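Local coordinates for periplasmic binding protein/LacI transcriptional regulator (Brachyspira murdochii, PDB 4KQC) that probably binds a sugar or related small solute as the periplasmic receptor of an ABC transporter, at residues A[196-201]-A[222-227]; A[6-11]-A[61-66]; A[274-279]-A[296-301]; A[160-165]-A[179-184]; A[13-18]-A[43-48]. All coordinates share one frame; numbering follows the deposited sequence.

Interaction 1: A[196-201]-A[222-227]; sequences NEVNAL and VVYKSA
Val198 and Val223 form the tight part of this contact. CG1 of Val198 reaches CB of Val223 at 3.8 Å. The two valines lie alongside each other, pointing opposite ways. CG1 of Val198 points anti to its own backbone N (chi1 172°), which carries it across to the second segment. The same methyl also meets the edge of the Tyr224 ring, near the ring plane, with CG1 4.1 Å from Tyr224 CD2. One methyl therefore fills the angle between a valine and an aromatic edge. The contact joins the ends of helices 191-199 and 214-223, two neighbouring helices of one alpha/beta lobe of a periplasmic binding protein. On the sheet side, Leu201 packs against strands 141-146 and 179-184. The Tyr224 hydroxyl ends near the Leu201 carbonyl, with OH 3.8 Å from O, but its hydrogen bond goes to Asp238. A leucine in place of Tyr224 would probably leave Asp238 without this partner and Val198 CG1 without the ring edge it packs against. The other side is looser. Asn199 is exposed, and only its backbone N comes near Val223, 4.4 Å from CG2. Its side chain turns to Arg202, where OD1 takes a hydrogen bond.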
# COMPACT_ATOMS: atom_id res chain seq x y z
N ASN A 196 6.79 19.33 2.53
CA ASN A 196 7.99 20.04 2.17
C ASN A 196 8.65 19.43 0.93
O ASN A 196 9.28 20.12 0.19
CB ASN A 196 8.91 20.03 3.38
CG ASN A 196 8.54 21.09 4.40
OD1 ASN A 196 8.18 22.19 4.06
ND2 ASN A 196 8.75 20.78 5.63
N GLU A 197 8.54 18.12 0.77
CA GLU A 197 9.06 17.48 -0.45
C GLU A 197 8.20 17.84 -1.64
O GLU A 197 8.73 18.12 -2.69
CB GLU A 197 9.07 15.97 -0.32
CG GLU A 197 10.00 15.47 0.72
CD GLU A 197 11.46 15.51 0.32
OE1 GLU A 197 11.84 16.08 -0.72
OE2 GLU A 197 12.27 14.97 1.11
N VAL A 198 6.90 17.92 -1.46
CA VAL A 198 5.97 18.26 -2.58
C VAL A 198 6.16 19.74 -3.00
O VAL A 198 6.12 20.09 -4.21
CB VAL A 198 4.54 17.94 -2.23
CG1 VAL A 198 3.61 18.47 -3.28
CG2 VAL A 198 4.37 16.43 -2.01
N ASN A 199 6.50 20.60 -2.05
CA ASN A 199 6.91 22.00 -2.41
C ASN A 199 7.91 22.12 -3.55
O ASN A 199 7.76 23.02 -4.37
CB ASN A 199 7.53 22.69 -1.18
CG ASN A 199 7.60 24.22 -1.33
OD1 ASN A 199 6.63 24.83 -1.76
ND2 ASN A 199 8.69 24.83 -0.88
N ALA A 200 8.95 21.27 -3.62
CA ALA A 200 9.96 21.35 -4.70
C ALA A 200 9.42 20.94 -6.01
O ALA A 200 10.05 21.13 -7.07
CB ALA A 200 11.20 20.48 -4.39
N LEU A 201 8.24 20.32 -6.01
CA LEU A 201 7.66 19.86 -7.26
C LEU A 201 6.73 20.91 -7.89
O LEU A 201 6.24 20.70 -9.01
CB LEU A 201 6.93 18.54 -7.03
CG LEU A 201 7.66 17.42 -6.33
CD1 LEU A 201 6.77 16.21 -6.18
CD2 LEU A 201 8.92 17.02 -7.05
N VAL A 222 -1.84 18.88 1.06
CA VAL A 222 -1.47 20.11 1.79
C VAL A 222 -1.10 21.20 0.81
O VAL A 222 -1.40 22.39 1.05
CB VAL A 222 -0.31 19.84 2.72
CG1 VAL A 222 0.29 21.16 3.23
CG2 VAL A 222 -0.71 18.86 3.82
N VAL A 223 -0.47 20.80 -0.31
CA VAL A 223 0.13 21.77 -1.25
C VAL A 223 -0.75 22.04 -2.48
O VAL A 223 -0.85 23.20 -2.96
CB VAL A 223 1.49 21.22 -1.74
CG1 VAL A 223 2.19 22.14 -2.70
CG2 VAL A 223 2.40 21.03 -0.54
N TYR A 224 -1.34 20.98 -2.99
CA TYR A 224 -2.22 21.07 -4.19
C TYR A 224 -3.68 20.85 -3.79
O TYR A 224 -4.02 19.82 -3.17
CB TYR A 224 -1.81 20.05 -5.23
CG TYR A 224 -0.60 20.50 -5.99
CD1 TYR A 224 -0.71 21.42 -7.04
CD2 TYR A 224 0.68 20.03 -5.68
CE1 TYR A 224 0.40 21.81 -7.73
CE2 TYR A 224 1.76 20.44 -6.36
CZ TYR A 224 1.63 21.33 -7.40
OH TYR A 224 2.73 21.75 -8.05
N LYS A 225 -4.53 21.81 -4.09
CA LYS A 225 -5.83 21.86 -3.50
C LYS A 225 -6.93 22.10 -4.50
O LYS A 225 -8.09 22.10 -4.11
CB LYS A 225 -5.86 22.96 -2.41
CG LYS A 225 -4.90 22.65 -1.25
CD LYS A 225 -5.18 23.49 -0.01
CE LYS A 225 -4.29 24.70 0.09
NZ LYS A 225 -4.42 25.28 1.48
N SER A 226 -6.59 22.24 -5.77
CA SER A 226 -7.61 22.53 -6.78
C SER A 226 -7.22 21.91 -8.11
O SER A 226 -6.02 21.70 -8.36
CB SER A 226 -7.75 24.04 -6.93
OG SER A 226 -8.65 24.36 -8.02
N ALA A 227 -8.23 21.64 -8.94
CA ALA A 227 -8.01 21.28 -10.35
C ALA A 227 -8.81 22.22 -11.28
O ALA A 227 -9.16 21.86 -12.42
CB ALA A 227 -8.35 19.83 -10.63

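Interaction 2: A[6-11]-A[61-66]; sequences YIAVVS and KNPDAI
Ala8 and Ile66 sit at the apolar centre, with Ala8 CB 4.1 Å from Ile66 CG1 on the same face of the sheet. On the other face, Ile7 CG1 meets the methyl CB of Ala65 at 4.2 Å. The backbones pair in parallel here: Ala8 N donates to Ala65 O at 3.1 Å. Farther out, Pro63 CB touches the edge of the Tyr6 ring, 3.7 Å from CD2. At the polar edge, Tyr6 N donates to Asp64 OD2 at 2.8 Å, nearly straight at 168°, on its anti side, tilted 34° out of the carboxylate plane. Asp64 N donates to Tyr6 O at 2.9 Å. At the outer end, extended Lys61 makes only a weak bond from NZ to Tyr6 OH, 3.3 Å; both groups have Glu58 as their stronger partner. Strand 6-10 lies between strands 36-40 and 66-68 in the parallel sheet of one alpha/beta lobe of the periplasmic binding protein fold, with helix 48-60 on the Ala8 face and helix 273-288 on the Ile7 face.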
# COMPACT_ATOMS: atom_id res chain seq x y z
N TYR A 6 -8.84 -21.94 18.10
CA TYR A 6 -8.54 -20.55 18.37
C TYR A 6 -7.30 -20.10 17.60
O TYR A 6 -6.27 -20.73 17.67
CB TYR A 6 -8.28 -20.29 19.87
CG TYR A 6 -7.90 -18.84 20.20
CD1 TYR A 6 -8.87 -17.83 20.36
CD2 TYR A 6 -6.56 -18.49 20.42
CE1 TYR A 6 -8.48 -16.53 20.67
CE2 TYR A 6 -6.17 -17.19 20.74
CZ TYR A 6 -7.14 -16.23 20.88
OH TYR A 6 -6.75 -14.96 21.19
N ILE A 7 -7.46 -19.01 16.86
CA ILE A 7 -6.36 -18.43 16.08
C ILE A 7 -6.20 -16.95 16.40
O ILE A 7 -7.18 -16.18 16.48
CB ILE A 7 -6.63 -18.61 14.56
CG1 ILE A 7 -6.45 -20.08 14.17
CG2 ILE A 7 -5.67 -17.73 13.74
CD1 ILE A 7 -6.87 -20.42 12.73
N ALA A 8 -4.97 -16.54 16.66
CA ALA A 8 -4.65 -15.16 16.98
C ALA A 8 -4.36 -14.40 15.73
O ALA A 8 -3.55 -14.85 14.89
CB ALA A 8 -3.41 -15.12 17.86
N VAL A 9 -5.03 -13.27 15.57
CA VAL A 9 -4.77 -12.35 14.49
C VAL A 9 -4.28 -11.01 15.04
O VAL A 9 -5.03 -10.33 15.74
CB VAL A 9 -5.99 -12.11 13.60
CG1 VAL A 9 -5.63 -11.18 12.47
CG2 VAL A 9 -6.50 -13.45 13.07
N VAL A 10 -3.00 -10.68 14.79
CA VAL A 10 -2.41 -9.44 15.27
C VAL A 10 -2.28 -8.51 14.09
O VAL A 10 -1.51 -8.78 13.18
CB VAL A 10 -1.08 -9.74 15.98
CG1 VAL A 10 -0.44 -8.43 16.41
CG2 VAL A 10 -1.30 -10.70 17.14
N SER A 11 -3.08 -7.45 14.11
CA SER A 11 -3.28 -6.58 12.99
C SER A 11 -2.52 -5.27 13.20
O SER A 11 -1.92 -5.06 14.30
CB SER A 11 -4.79 -6.22 12.91
OG SER A 11 -5.13 -5.33 13.98
N LYS A 61 -1.01 -17.54 24.92
CA LYS A 61 -2.27 -18.31 24.87
C LYS A 61 -2.20 -19.69 24.23
O LYS A 61 -3.23 -20.44 24.23
CB LYS A 61 -3.35 -17.49 24.17
CG LYS A 61 -3.66 -16.18 24.89
CD LYS A 61 -4.78 -15.44 24.16
CE LYS A 61 -5.17 -14.16 24.86
NZ LYS A 61 -6.19 -13.42 24.06
N ASN A 62 -1.03 -20.01 23.66
CA ASN A 62 -0.86 -21.21 22.87
C ASN A 62 -1.95 -21.39 21.82
O ASN A 62 -2.64 -22.40 21.83
CB ASN A 62 -0.79 -22.43 23.79
CG ASN A 62 0.45 -22.40 24.64
OD1 ASN A 62 1.56 -22.17 24.11
ND2 ASN A 62 0.29 -22.55 25.99
N PRO A 63 -2.11 -20.43 20.93
CA PRO A 63 -3.12 -20.53 19.86
C PRO A 63 -2.74 -21.60 18.85
O PRO A 63 -1.60 -22.03 18.74
CB PRO A 63 -3.11 -19.16 19.23
CG PRO A 63 -1.73 -18.68 19.44
CD PRO A 63 -1.27 -19.25 20.76
N ASP A 64 -3.73 -22.03 18.09
CA ASP A 64 -3.52 -23.00 17.06
C ASP A 64 -2.69 -22.51 15.83
O ASP A 64 -2.06 -23.32 15.12
CB ASP A 64 -4.89 -23.46 16.60
CG ASP A 64 -5.72 -24.08 17.76
OD1 ASP A 64 -5.14 -24.83 18.52
OD2 ASP A 64 -6.91 -23.94 17.73
N ALA A 65 -2.70 -21.21 15.63
CA ALA A 65 -1.93 -20.53 14.66
C ALA A 65 -1.99 -19.05 14.90
O ALA A 65 -2.84 -18.57 15.66
CB ALA A 65 -2.45 -20.86 13.26
N ILE A 66 -1.08 -18.29 14.28
CA ILE A 66 -1.03 -16.84 14.39
C ILE A 66 -0.95 -16.28 12.99
O ILE A 66 -0.13 -16.75 12.20
CB ILE A 66 0.22 -16.38 15.15
CG1 ILE A 66 0.12 -16.86 16.62
CG2 ILE A 66 0.42 -14.85 15.16
CD1 ILE A 66 1.42 -16.74 17.39

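Interaction 3: A[274-279]-A[296-301]; sequences YSIGFQ and IDTGAK
Thr298 packs on Ile276 where helix 273-288 lies against the edge strand 296-297 of a parallel sheet. This is helix-on-sheet packing in an alpha/beta lobe of the periplasmic binding protein fold. Segment 296-301 is also one of the crossings between the lobes: Lys301 begins strand 301-303 of the other sheet and is backbone-bonded to Thr270. The contact has no hydrogen bond between the segments and rests on van der Waals touches. Thr298 OG1 comes to 3.3 Å from Ile276 CG1, and the two side chains cross at about a right angle. OG1 stands between the backbone N and the carbonyl carbon (chi1 54°), which leaves the methyl CG2 to turn toward Ser275, in the one of its two conformers described here. Gln279 and Ile296 also cross nearly at right angles, one helical turn on. The Gln279 chain bends at chi2 (-61°), and its amide oxygen OE1 meets the methyl CD1 of Ile296 at 3.2 Å. Within the sheet, backbone bonds join Ile296 and Thr298 to Ser110 of the neighbouring strand 105-110. At the end of the strand, Asp297 makes an Asx turn: Gly299 N donates to its OD1 at 2.9 Å, reaching that oxygen from above the carboxylate plane.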
# COMPACT_ATOMS: atom_id res chain seq x y z
N TYR A 274 -10.92 -6.95 2.43
CA TYR A 274 -11.69 -8.08 2.87
C TYR A 274 -11.03 -9.42 2.55
O TYR A 274 -10.97 -10.33 3.38
CB TYR A 274 -13.07 -8.03 2.25
CG TYR A 274 -14.00 -9.08 2.76
CD1 TYR A 274 -13.99 -10.36 2.19
CD2 TYR A 274 -14.96 -8.77 3.71
CE1 TYR A 274 -14.92 -11.33 2.63
CE2 TYR A 274 -15.89 -9.72 4.13
CZ TYR A 274 -15.86 -10.99 3.58
OH TYR A 274 -16.75 -12.02 3.97
N SER A 275 -10.55 -9.55 1.33
CA SER A 275 -9.84 -10.74 0.91
C SER A 275 -8.56 -10.98 1.66
O SER A 275 -8.23 -12.12 1.95
CB SER A 275 -9.54 -10.69 -0.58
OG SER A 275 -9.09 -11.96 -1.03
N ILE A 276 -7.85 -9.90 1.97
CA ILE A 276 -6.64 -10.02 2.79
C ILE A 276 -7.00 -10.67 4.10
O ILE A 276 -6.37 -11.61 4.53
CB ILE A 276 -5.98 -8.67 2.96
CG1 ILE A 276 -5.37 -8.22 1.63
CG2 ILE A 276 -4.93 -8.70 4.03
CD1 ILE A 276 -4.96 -6.76 1.58
N GLY A 277 -8.02 -10.19 4.75
CA GLY A 277 -8.39 -10.79 6.03
C GLY A 277 -8.96 -12.19 5.90
O GLY A 277 -8.63 -13.08 6.68
N PHE A 278 -9.79 -12.42 4.91
CA PHE A 278 -10.40 -13.73 4.73
C PHE A 278 -9.30 -14.78 4.46
O PHE A 278 -9.29 -15.89 5.05
CB PHE A 278 -11.42 -13.68 3.61
CG PHE A 278 -12.26 -14.89 3.53
CD1 PHE A 278 -11.80 -16.03 2.90
CD2 PHE A 278 -13.52 -14.87 4.05
CE1 PHE A 278 -12.58 -17.16 2.81
CE2 PHE A 278 -14.30 -16.02 3.99
CZ PHE A 278 -13.81 -17.16 3.39
N GLN A 279 -8.39 -14.42 3.56
CA GLN A 279 -7.32 -15.35 3.14
C GLN A 279 -6.30 -15.57 4.25
O GLN A 279 -5.80 -16.70 4.40
CB GLN A 279 -6.66 -14.92 1.86
CG GLN A 279 -7.63 -15.02 0.67
CD GLN A 279 -8.14 -16.43 0.40
OE1 GLN A 279 -7.43 -17.40 0.62
NE2 GLN A 279 -9.40 -16.56 -0.04
N ILE A 296 -0.55 -16.22 -1.02
CA ILE A 296 -1.73 -15.84 -1.77
C ILE A 296 -1.63 -14.38 -2.17
O ILE A 296 -1.37 -13.50 -1.33
CB ILE A 296 -2.98 -16.08 -0.94
CG1 ILE A 296 -3.08 -17.59 -0.62
CG2 ILE A 296 -4.16 -15.53 -1.67
CD1 ILE A 296 -4.26 -17.94 0.17
N ASP A 297 -1.85 -14.10 -3.45
CA ASP A 297 -1.83 -12.73 -3.98
C ASP A 297 -3.26 -12.26 -4.04
O ASP A 297 -4.06 -12.80 -4.84
CB ASP A 297 -1.19 -12.79 -5.37
CG ASP A 297 -1.11 -11.44 -6.07
OD1 ASP A 297 -1.63 -10.42 -5.54
OD2 ASP A 297 -0.56 -11.45 -7.23
N THR A 298 -3.63 -11.25 -3.26
CA THR A 298 -4.98 -10.75 -3.26
C THR A 298 -5.22 -9.63 -4.30
O THR A 298 -6.35 -9.16 -4.46
CB THR A 298 -5.41 -10.34 -1.83
OG1 THR A 298 -4.46 -9.43 -1.31
CG2 THR A 298 -5.47 -11.57 -0.89
N GLY A 299 -4.16 -9.17 -4.95
CA GLY A 299 -4.31 -8.27 -6.08
C GLY A 299 -4.63 -6.83 -5.82
O GLY A 299 -4.60 -6.42 -4.66
N ALA A 300 -4.84 -6.06 -6.87
CA ALA A 300 -5.12 -4.66 -6.75
C ALA A 300 -5.87 -4.22 -7.98
O ALA A 300 -5.81 -4.92 -8.98
CB ALA A 300 -3.82 -3.89 -6.58
N LYS A 301 -6.65 -3.14 -7.86
CA LYS A 301 -7.50 -2.68 -8.95
C LYS A 301 -7.38 -1.17 -9.08
O LYS A 301 -7.28 -0.44 -8.05
CB LYS A 301 -8.97 -3.00 -8.68
CG LYS A 301 -9.38 -4.45 -8.82
CD LYS A 301 -10.91 -4.50 -8.72
CE LYS A 301 -11.49 -5.88 -8.94
NZ LYS A 301 -10.90 -6.51 -10.12

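Interaction 4: A[160-165]-A[179-184]; sequences GFVKRF and YALQVI
Phe161 reaches Leu181 with the edge of its ring. Phe161 CE1 lies 4.1 Å from Leu181 CD2, a methyl that sits near the ring plane. CG of Phe161 is anti to the backbone N (chi1 180°), and this swings the ring end toward the strand. Its ring is also stacked with Tyr210. Val162 comes next and uses both methyls. Val162 CG1 meets Leu181 CD1 at 3.9 Å. Val162 CG2 meets CG2 of Val183, which is exposed, at 4.0 Å. One turn beyond Phe161, Phe165 points directly at the strand. Phe165 CD1 touches Leu181 CD2 at 3.8 Å. Leu181 is thus wedged among three helix residues, one methyl toward Val162 and the other toward the two phenylalanines. The Phe165 ring also turns its edge to the face of Tyr179 in an offset edge-to-face pair. The centroids are 5.7 Å apart and the planes meet at 67°. The Tyr179 ring also touches Thr166 and Ala169 of the helix, and its OH is hydrogen-bonded to Asp170. No hydrogen bond links the two segments. The short helix and strand segments run nearly antiparallel, at 174°, as expected in a beta-alpha-beta unit. Helix 152-171 connects strand 141-146 to strand 179-184, the outermost strand on this side of the sheet. Phe165 also touches Ile143 of strand 141-146 and Met124 of helix 113-133.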
# COMPACT_ATOMS: atom_id res chain seq x y z
N GLY A 160 8.26 -1.22 -8.23
CA GLY A 160 7.25 -1.75 -9.18
C GLY A 160 6.89 -0.74 -10.28
O GLY A 160 6.73 -1.10 -11.47
N PHE A 161 6.68 0.50 -9.87
CA PHE A 161 6.40 1.61 -10.75
C PHE A 161 7.63 1.90 -11.63
O PHE A 161 7.56 2.03 -12.83
CB PHE A 161 5.99 2.86 -9.90
CG PHE A 161 5.69 4.07 -10.76
CD1 PHE A 161 6.71 4.89 -11.17
CD2 PHE A 161 4.40 4.36 -11.17
CE1 PHE A 161 6.49 5.96 -12.01
CE2 PHE A 161 4.16 5.47 -11.95
CZ PHE A 161 5.17 6.23 -12.40
N VAL A 162 8.80 2.09 -11.00
CA VAL A 162 9.99 2.45 -11.74
C VAL A 162 10.29 1.42 -12.85
O VAL A 162 10.59 1.79 -13.98
CB VAL A 162 11.19 2.64 -10.76
CG1 VAL A 162 12.50 2.79 -11.50
CG2 VAL A 162 10.93 3.87 -9.95
N LYS A 163 10.26 0.12 -12.48
CA LYS A 163 10.59 -0.98 -13.40
C LYS A 163 9.63 -0.94 -14.58
O LYS A 163 10.05 -0.94 -15.74
CB LYS A 163 10.55 -2.37 -12.70
CG LYS A 163 10.98 -3.57 -13.55
CD LYS A 163 12.48 -3.91 -13.40
CE LYS A 163 12.96 -5.03 -14.34
NZ LYS A 163 12.48 -6.40 -13.96
N ARG A 164 8.34 -0.87 -14.29
CA ARG A 164 7.37 -0.92 -15.39
C ARG A 164 7.44 0.35 -16.25
O ARG A 164 7.38 0.29 -17.49
CB ARG A 164 5.96 -1.15 -14.88
CG ARG A 164 4.89 -1.22 -15.96
CD ARG A 164 5.12 -2.40 -16.87
NE ARG A 164 3.99 -2.60 -17.77
CZ ARG A 164 3.98 -3.36 -18.87
NH1 ARG A 164 5.04 -4.10 -19.22
NH2 ARG A 164 2.88 -3.40 -19.61
N PHE A 165 7.48 1.50 -15.64
CA PHE A 165 7.59 2.78 -16.40
C PHE A 165 8.82 2.85 -17.31
O PHE A 165 8.75 3.26 -18.49
CB PHE A 165 7.58 4.01 -15.48
CG PHE A 165 7.29 5.27 -16.22
CD1 PHE A 165 8.28 6.00 -16.81
CD2 PHE A 165 6.00 5.74 -16.30
CE1 PHE A 165 8.00 7.15 -17.52
CE2 PHE A 165 5.70 6.89 -16.95
CZ PHE A 165 6.71 7.62 -17.54
N TYR A 179 13.19 11.15 -20.52
CA TYR A 179 12.49 11.19 -19.26
C TYR A 179 13.44 10.86 -18.15
O TYR A 179 14.46 10.15 -18.33
CB TYR A 179 11.27 10.24 -19.25
CG TYR A 179 11.68 8.80 -19.13
CD1 TYR A 179 12.04 8.06 -20.25
CD2 TYR A 179 11.75 8.17 -17.91
CE1 TYR A 179 12.53 6.76 -20.15
CE2 TYR A 179 12.19 6.86 -17.80
CZ TYR A 179 12.57 6.15 -18.91
OH TYR A 179 13.04 4.88 -18.82
N ALA A 180 13.12 11.32 -16.94
CA ALA A 180 13.82 10.91 -15.71
C ALA A 180 12.85 10.72 -14.56
O ALA A 180 11.96 11.54 -14.36
CB ALA A 180 14.82 11.96 -15.30
N LEU A 181 13.00 9.64 -13.83
CA LEU A 181 12.17 9.35 -12.71
C LEU A 181 12.93 9.88 -11.47
O LEU A 181 14.13 9.59 -11.31
CB LEU A 181 11.90 7.85 -12.58
CG LEU A 181 11.17 7.20 -13.74
CD1 LEU A 181 11.16 5.67 -13.68
CD2 LEU A 181 9.77 7.75 -13.81
N GLN A 182 12.28 10.64 -10.62
CA GLN A 182 12.89 11.22 -9.45
C GLN A 182 12.26 10.52 -8.24
O GLN A 182 11.12 10.78 -7.93
CB GLN A 182 12.60 12.70 -9.42
CG GLN A 182 13.15 13.40 -10.62
CD GLN A 182 12.89 14.89 -10.55
OE1 GLN A 182 11.82 15.32 -10.09
NE2 GLN A 182 13.86 15.68 -10.99
N VAL A 183 13.02 9.66 -7.59
CA VAL A 183 12.51 8.85 -6.49
C VAL A 183 12.86 9.62 -5.20
O VAL A 183 14.04 9.90 -4.92
CB VAL A 183 13.05 7.40 -6.51
CG1 VAL A 183 12.42 6.61 -5.36
CG2 VAL A 183 12.71 6.78 -7.87
N ILE A 184 11.83 10.03 -4.46
CA ILE A 184 11.99 10.89 -3.29
C ILE A 184 11.36 10.17 -2.10
O ILE A 184 10.18 9.75 -2.13
CB ILE A 184 11.23 12.22 -3.53
CG1 ILE A 184 11.83 12.95 -4.71
CG2 ILE A 184 11.24 13.08 -2.29
CD1 ILE A 184 10.85 13.86 -5.43

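Interaction 5: A[13-18]-A[43-48]; sequences GFQHKF and ETESDS
Gln15 and Thr44 bring the two loops together, their CA atoms 5.2 Å apart, and residues Thr44 to Asp47 make a type I beta turn. The one direct hydrogen bond across the contact runs from Glu45 N to Gln15 OE1. It is 2.9 Å long and nearly straight at 174°. The extended Gln15 chain, CG anti to the backbone N (chi1 -172°), carries OE1 across to the turn. Water 3 also donates to this OE1, which lies next to the CG of Glu45 as well. These loops follow strands 6-10 and 36-40 and lead into helices 18-33 and 48-60. In this alpha/beta fold such strand-to-helix loops lie at the C-terminal ends of the parallel strands. Glu45 reaches back to the first loop. Its OE2 approaches the edge of the His16 ring, 3.2 Å from CD2, with ring and carboxylate planes 84° apart. Water 1 ties this corner together: it donates to Glu45 OE2 and Gly13 O and accepts from His16 N at 3.0 Å. An alanine in place of Glu45 would probably leave water 1 short of an acceptor and the His16 edge without its carboxylate neighbour. Water 2 accepts from Phe14 N and probably donates to Glu43 O. Within the turn, Asp47 OD2 accepts from Thr44 N at 3.2 Å, approached from above the carboxylate plane.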
# COMPACT_ATOMS: atom_id res chain seq x y z
N GLY A 13 -4.05 -2.49 13.79
CA GLY A 13 -5.02 -1.63 14.43
C GLY A 13 -5.86 -0.82 13.49
O GLY A 13 -5.81 -1.02 12.28
N PHE A 14 -6.68 0.06 14.06
CA PHE A 14 -7.71 0.77 13.32
C PHE A 14 -7.40 2.23 13.05
O PHE A 14 -8.33 2.96 12.71
CB PHE A 14 -9.07 0.62 13.99
CG PHE A 14 -9.51 -0.79 14.15
CD1 PHE A 14 -9.70 -1.58 13.05
CD2 PHE A 14 -9.82 -1.33 15.39
CE1 PHE A 14 -10.13 -2.88 13.14
CE2 PHE A 14 -10.25 -2.66 15.48
CZ PHE A 14 -10.37 -3.44 14.33
N GLN A 15 -6.14 2.67 13.16
CA GLN A 15 -5.80 4.00 12.67
C GLN A 15 -6.44 4.28 11.31
O GLN A 15 -7.00 5.37 11.07
CB GLN A 15 -4.31 4.17 12.57
CG GLN A 15 -3.92 5.60 12.26
CD GLN A 15 -2.44 5.80 12.11
OE1 GLN A 15 -1.63 4.97 12.49
NE2 GLN A 15 -2.07 6.90 11.50
N HIS A 16 -6.35 3.31 10.40
CA HIS A 16 -6.87 3.42 9.04
C HIS A 16 -8.03 2.45 8.92
O HIS A 16 -7.88 1.29 9.31
CB HIS A 16 -5.80 3.10 8.02
CG HIS A 16 -4.56 3.95 8.19
ND1 HIS A 16 -4.57 5.31 7.99
CD2 HIS A 16 -3.32 3.63 8.61
CE1 HIS A 16 -3.37 5.80 8.24
NE2 HIS A 16 -2.59 4.81 8.63
N LYS A 17 -9.17 2.93 8.43
CA LYS A 17 -10.41 2.11 8.39
C LYS A 17 -10.39 0.92 7.41
O LYS A 17 -11.27 0.07 7.46
CB LYS A 17 -11.62 2.96 8.05
CG LYS A 17 -12.05 3.97 9.11
CD LYS A 17 -13.26 4.74 8.54
CE LYS A 17 -13.49 6.11 9.18
NZ LYS A 17 -14.47 5.99 10.30
N PHE A 18 -9.40 0.92 6.51
CA PHE A 18 -9.03 -0.31 5.78
C PHE A 18 -9.15 -1.51 6.70
O PHE A 18 -9.63 -2.54 6.31
CB PHE A 18 -7.60 -0.09 5.34
CG PHE A 18 -6.93 -1.23 4.59
CD1 PHE A 18 -6.23 -2.23 5.24
CD2 PHE A 18 -6.93 -1.25 3.18
CE1 PHE A 18 -5.49 -3.17 4.55
CE2 PHE A 18 -6.20 -2.24 2.48
CZ PHE A 18 -5.52 -3.20 3.17
N GLU A 43 -3.15 1.14 18.88
CA GLU A 43 -4.07 2.27 18.66
C GLU A 43 -3.71 3.06 17.41
O GLU A 43 -4.60 3.42 16.63
CB GLU A 43 -4.11 3.21 19.88
CG GLU A 43 -4.86 4.52 19.61
CD GLU A 43 -5.37 5.20 20.87
OE1 GLU A 43 -5.55 4.50 21.89
OE2 GLU A 43 -5.63 6.44 20.82
N THR A 44 -2.42 3.31 17.23
CA THR A 44 -1.87 3.83 16.00
C THR A 44 -0.74 2.97 15.53
O THR A 44 -0.14 2.22 16.31
CB THR A 44 -1.34 5.27 16.19
OG1 THR A 44 -0.05 5.21 16.82
CG2 THR A 44 -2.27 6.12 16.97
N GLU A 45 -0.40 3.08 14.26
CA GLU A 45 0.67 2.26 13.70
C GLU A 45 2.05 2.61 14.26
O GLU A 45 2.97 1.80 14.12
CB GLU A 45 0.62 2.21 12.18
CG GLU A 45 -0.68 1.62 11.70
CD GLU A 45 -0.71 1.40 10.19
OE1 GLU A 45 0.31 1.63 9.47
OE2 GLU A 45 -1.75 1.03 9.64
N SER A 46 2.23 3.76 14.89
CA SER A 46 3.51 4.08 15.52
C SER A 46 3.72 3.37 16.85
O SER A 46 4.80 3.43 17.42
CB SER A 46 3.62 5.59 15.72
OG SER A 46 3.30 6.23 14.51
N ASP A 47 2.69 2.67 17.36
CA ASP A 47 2.75 2.07 18.73
C ASP A 47 3.34 0.67 18.62
O ASP A 47 2.70 -0.35 18.86
CB ASP A 47 1.37 2.09 19.42
CG ASP A 47 0.85 3.46 19.67
OD1 ASP A 47 1.65 4.40 19.99
OD2 ASP A 47 -0.38 3.67 19.67
N SER A 48 4.61 0.61 18.21
CA SER A 48 5.29 -0.66 18.01
C SER A 48 5.41 -1.46 19.30
O SER A 48 5.32 -2.69 19.26
CB SER A 48 6.70 -0.44 17.42
OG SER A 48 7.52 0.28 18.32
O HOH W 1 -4.46 1.08 10.82
O HOH W 2 -6.87 1.62 16.66
O HOH W 3 0.91 6.16 13.61
O HOH W 4 -0.17 4.84 9.50

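Overall arrangement
The contacts fall on two alpha/beta lobes. Interactions 2 and 5 and the packed part of interaction 3 lie on the lobe with strand 6-10; segment 296-301 then crosses to the other lobe, which holds interactions 1 and 4. Interactions 1 and 2 are the farthest apart, with centres 43 Å from each other. Interactions 1 and 4 touch: Ile184 CD1 lies 4.0 Å from Leu201 CD2. Interactions 3 and 5 meet where Ile276 CD1 packs on Phe18 CZ at 3.9 Å. Interaction 5 is nested in the loop that interaction 2 closes. Family members usually bind their solute between the lobes. None of the five contacts is established as part of that site.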